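Local coordinates for uncharacterized protein (Chondromyces crocatus, PDB 6I86) that is of unknown function but is encoded in the crocagin gene cluster and probably takes part in making that ribosomally derived peptide, at residues 5-10 / 65-70; 92-97 / 109-114. One frame throughout, in Å; residues are numbered along the deposited sequence.

Interaction 1: 5-10 / 65-70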
# COMPACT_ATOMS: atom_id res chain seq x y z
N GLU A 5 -8.77 3.70 13.80
CA GLU A 5 -7.82 4.04 14.85
C GLU A 5 -6.71 4.96 14.37
O GLU A 5 -6.36 5.92 15.07
CB GLU A 5 -7.21 2.76 15.44
CG GLU A 5 -8.26 1.83 16.05
CD GLU A 5 -7.74 0.42 16.27
OE1 GLU A 5 -7.02 -0.10 15.39
OE2 GLU A 5 -8.06 -0.18 17.32
N GLU A 6 -6.17 4.71 13.18
CA GLU A 6 -5.21 5.61 12.55
C GLU A 6 -5.50 5.66 11.05
O GLU A 6 -5.85 4.64 10.45
CB GLU A 6 -3.76 5.19 12.79
CG GLU A 6 -3.39 5.12 14.26
CD GLU A 6 -1.99 4.60 14.49
OE1 GLU A 6 -1.58 4.50 15.67
OE2 GLU A 6 -1.29 4.31 13.50
N VAL A 7 -5.38 6.85 10.47
CA VAL A 7 -5.68 7.05 9.05
C VAL A 7 -4.64 7.99 8.45
O VAL A 7 -4.32 9.03 9.04
CB VAL A 7 -7.10 7.62 8.83
CG1 VAL A 7 -7.41 7.70 7.34
CG2 VAL A 7 -8.15 6.77 9.54
N ALA A 8 -4.13 7.63 7.27
CA ALA A 8 -3.27 8.52 6.51
C ALA A 8 -3.42 8.21 5.03
O ALA A 8 -3.81 7.11 4.64
CB ALA A 8 -1.80 8.39 6.93
N GLU A 9 -3.11 9.21 4.20
CA GLU A 9 -3.15 9.07 2.76
C GLU A 9 -1.79 9.44 2.17
O GLU A 9 -1.13 10.36 2.65
CB GLU A 9 -4.23 9.95 2.12
CG GLU A 9 -5.65 9.59 2.52
CD GLU A 9 -6.66 10.57 1.95
OE1 GLU A 9 -6.27 11.39 1.09
OE2 GLU A 9 -7.84 10.51 2.35
N ILE A 10 -1.40 8.71 1.12
CA ILE A 10 -0.22 9.05 0.34
C ILE A 10 -0.62 9.18 -1.12
O ILE A 10 -1.56 8.53 -1.59
CB ILE A 10 0.91 8.00 0.49
CG1 ILE A 10 0.45 6.63 -0.00
CG2 ILE A 10 1.38 7.93 1.94
CD1 ILE A 10 1.55 5.59 -0.01
N ARG A 65 -5.34 5.54 0.59
CA ARG A 65 -5.66 5.75 1.99
C ARG A 65 -5.37 4.47 2.76
O ARG A 65 -5.78 3.38 2.34
CB ARG A 65 -7.13 6.14 2.16
CG ARG A 65 -7.56 6.30 3.61
CD ARG A 65 -9.01 6.76 3.70
NE ARG A 65 -9.24 8.01 2.98
CZ ARG A 65 -10.41 8.37 2.48
NH1 ARG A 65 -11.46 7.58 2.61
NH2 ARG A 65 -10.53 9.53 1.84
N CYS A 66 -4.63 4.59 3.86
CA CYS A 66 -4.31 3.47 4.72
C CYS A 66 -4.96 3.68 6.08
O CYS A 66 -4.85 4.77 6.66
CB CYS A 66 -2.80 3.29 4.88
SG CYS A 66 -2.33 1.77 5.74
N ILE A 67 -5.63 2.65 6.59
CA ILE A 67 -6.38 2.74 7.83
C ILE A 67 -5.98 1.58 8.74
O ILE A 67 -5.99 0.42 8.31
CB ILE A 67 -7.90 2.70 7.57
CG1 ILE A 67 -8.32 3.85 6.65
CG2 ILE A 67 -8.68 2.73 8.88
CD1 ILE A 67 -9.70 3.67 6.06
N LEU A 68 -5.62 1.90 9.98
CA LEU A 68 -5.60 0.92 11.04
C LEU A 68 -6.98 0.92 11.69
O LEU A 68 -7.45 1.97 12.16
CB LEU A 68 -4.52 1.23 12.08
CG LEU A 68 -4.56 0.34 13.32
CD1 LEU A 68 -4.13 -1.09 12.99
CD2 LEU A 68 -3.69 0.92 14.43
N ARG A 69 -7.65 -0.23 11.67
CA ARG A 69 -9.01 -0.35 12.15
C ARG A 69 -9.07 -1.44 13.21
O ARG A 69 -8.24 -2.36 13.23
CB ARG A 69 -9.98 -0.65 11.00
CG ARG A 69 -11.42 -0.18 11.24
CD ARG A 69 -12.32 -0.53 10.06
NE ARG A 69 -12.20 0.40 8.93
CZ ARG A 69 -12.65 1.66 8.93
NH1 ARG A 69 -13.27 2.15 9.99
NH2 ARG A 69 -12.48 2.41 7.85
N SER A 70 -10.05 -1.34 14.11
CA SER A 70 -10.16 -2.32 15.19
C SER A 70 -10.61 -3.68 14.68
O SER A 70 -10.38 -4.69 15.36
CB SER A 70 -11.12 -1.83 16.27
OG SER A 70 -12.46 -1.85 15.81

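Interaction 2: 92-97 / 109-114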
# COMPACT_ATOMS: atom_id res chain seq x y z
N SER A 92 8.50 -3.73 13.41
CA SER A 92 8.69 -2.45 14.08
C SER A 92 7.43 -1.60 14.14
O SER A 92 7.40 -0.61 14.87
CB SER A 92 9.80 -1.64 13.38
OG SER A 92 9.35 -1.11 12.15
N GLY A 93 6.39 -1.97 13.39
CA GLY A 93 5.18 -1.17 13.33
C GLY A 93 5.24 0.01 12.40
O GLY A 93 4.22 0.69 12.21
N ARG A 94 6.40 0.29 11.80
CA ARG A 94 6.56 1.42 10.89
C ARG A 94 6.23 0.96 9.48
O ARG A 94 7.04 0.30 8.82
CB ARG A 94 7.97 1.99 10.98
CG ARG A 94 8.07 3.44 10.56
CD ARG A 94 9.49 3.95 10.63
NE ARG A 94 9.72 5.00 9.65
CZ ARG A 94 9.36 6.27 9.83
NH1 ARG A 94 8.76 6.63 10.95
NH2 ARG A 94 9.60 7.17 8.89
N LEU A 95 5.03 1.30 9.01
CA LEU A 95 4.58 0.94 7.68
C LEU A 95 5.04 2.00 6.69
O LEU A 95 4.72 3.19 6.85
CB LEU A 95 3.06 0.81 7.65
CG LEU A 95 2.42 0.44 6.32
CD1 LEU A 95 2.80 -0.98 5.92
CD2 LEU A 95 0.91 0.59 6.41
N VAL A 96 5.79 1.58 5.67
CA VAL A 96 6.32 2.48 4.66
C VAL A 96 6.02 1.91 3.28
O VAL A 96 5.66 0.74 3.13
CB VAL A 96 7.84 2.72 4.81
CG1 VAL A 96 8.16 3.25 6.19
CG2 VAL A 96 8.59 1.44 4.55
N ALA A 97 6.20 2.75 2.26
CA ALA A 97 5.83 2.40 0.90
C ALA A 97 6.93 2.80 -0.07
O ALA A 97 7.64 3.79 0.13
CB ALA A 97 4.52 3.08 0.49
N VAL A 109 3.93 5.76 5.90
CA VAL A 109 2.48 5.64 5.79
C VAL A 109 1.81 5.79 7.15
O VAL A 109 1.07 6.74 7.40
CB VAL A 109 2.08 4.32 5.11
CG1 VAL A 109 0.58 4.22 5.02
CG2 VAL A 109 2.72 4.19 3.74
N LEU A 110 2.07 4.84 8.05
CA LEU A 110 1.54 4.86 9.40
C LEU A 110 2.53 4.15 10.32
O LEU A 110 3.29 3.28 9.88
CB LEU A 110 0.17 4.17 9.48
CG LEU A 110 -1.08 4.89 8.98
CD1 LEU A 110 -2.30 3.97 9.08
CD2 LEU A 110 -1.32 6.17 9.76
N THR A 111 2.53 4.54 11.59
CA THR A 111 3.22 3.79 12.63
C THR A 111 2.16 3.16 13.52
O THR A 111 1.39 3.87 14.17
CB THR A 111 4.16 4.68 13.45
OG1 THR A 111 5.24 5.12 12.61
CG2 THR A 111 4.72 3.90 14.63
N VAL A 112 2.12 1.84 13.53
CA VAL A 112 1.10 1.08 14.27
C VAL A 112 1.83 0.23 15.30
O VAL A 112 3.07 0.16 15.27
CB VAL A 112 0.26 0.23 13.31
CG1 VAL A 112 -0.50 1.12 12.33
CG2 VAL A 112 1.14 -0.77 12.57
N PRO A 113 1.14 -0.39 16.25
CA PRO A 113 1.81 -1.33 17.16
C PRO A 113 2.45 -2.47 16.38
O PRO A 113 1.88 -2.96 15.40
CB PRO A 113 0.67 -1.84 18.05
CG PRO A 113 -0.32 -0.74 18.04
CD PRO A 113 -0.27 -0.17 16.66
N PRO A 114 3.65 -2.90 16.78
CA PRO A 114 4.29 -4.02 16.09
C PRO A 114 3.44 -5.28 16.19
O PRO A 114 2.75 -5.51 17.19
CB PRO A 114 5.62 -4.18 16.83
CG PRO A 114 5.84 -2.88 17.52
CD PRO A 114 4.48 -2.35 17.86
O HOH W 1 5.20 1.09 16.70
O HOH W 2 7.75 5.49 13.28

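Interaction 1: 5-10 / 65-70
Glu5 and Leu68 meet where strand 4-14 begins its antiparallel run along strand 60-69. The Leu68 carbonyl oxygen takes two backbone donors, Glu5 N at 2.7 Å and Glu6 N at 3.2 Å, the first nearly in line with the C=O bond. Glu5 sets CG beside its own backbone N (chi1 -60°), and its extended chain then runs across Leu68 until OE1 lies 3.2 Å from Leu68 CG; OE2 reaches on to Ser70 CB, 3.6 Å away. Glu6 lies alongside Leu68 and points the same way, its CD 4.1 Å from Leu68 CD2. Two residues, Glu5 and Glu6, thus face one, a classic beta bulge at the margin of the five-stranded mixed sheet, whose outermost strand here is 4-14. Beyond it the ladder is regular, with Ala8 and Cys66 exchanging both backbone bonds. On the face bearing Val7, Arg65 and Glu9 run side by side. Arg65 approaches side-on and gives NE and NH2 to the same oxygen, Glu9 OE2, each at 2.9 Å and both from one face of the carboxylate, whose plane is turned 30° from the guanidinium. A methionine in place of Arg65 would probably cost Glu9 OE2 both of these N-H donors and leave its carboxylate freer to turn. Arg65 CG also touches Val7 CG1 at 4.0 Å.

Interaction 2: 92-97 / 109-114
Strands 94-97 and 109-111 run antiparallel with axes 4.8 Å apart and directions at 169°, joined by backbone bonds from Val112 N to Gly93 O (2.7 Å), Leu95 N to Leu110 O and Val109 N to Leu95 O. Val109 and Leu95 cross on the buried side, Leu95 CD2 resting 3.9 Å from Val109 CG1. The other branch of Val109, CG2, bears on Ala97 CB at 3.9 Å; with CG1 anti to the backbone N (chi1 179°), the two methyls divide between these neighbours. Across the sheet, on the face of Arg94 and Thr111, a water links the two: it accepts from Arg94 NH1 at 2.8 Å, in the guanidinium plane, and lies 2.6 Å from Thr111 OG1, which is also bonded to His108. At the far end Gly93 packs closely against the Val112 carbonyl: a CB would collide with Val112 O, and the backbone angles themselves call for glycine. Ser92 OG accepts from Arg94 N in an ST turn and is held in addition by Asp22. Leu95 O also receives a weak bond from Leu110 N, and the pairing of Val109 and Leu110 with this one residue is a classic beta bulge within a beta hairpin.

The two interactions lie in series along the chain, interaction 1 closing before interaction 2 opens, with centres 11 Å apart. Each belongs to a different sheet: interaction 1 joins strands 4-14 and 60-69 at one margin of the five-stranded mixed sheet, interaction 2 joins strands 94-99 and 107-111 at one margin of the four-stranded antiparallel sheet. The margins pack face to face. Cys66 CB meets Val109 CG1 at 3.5 Å, Ala8 CB lies 3.3 Å from Val109 O, and Glu6 OE2 approaches Val112 CG1 to 3.5 Å. Leu95 and Leu110 also touch Cys66. Together they form part of the layer, largely apolar around Cys66 but including the Glu6 carboxylate, where the two sheets meet.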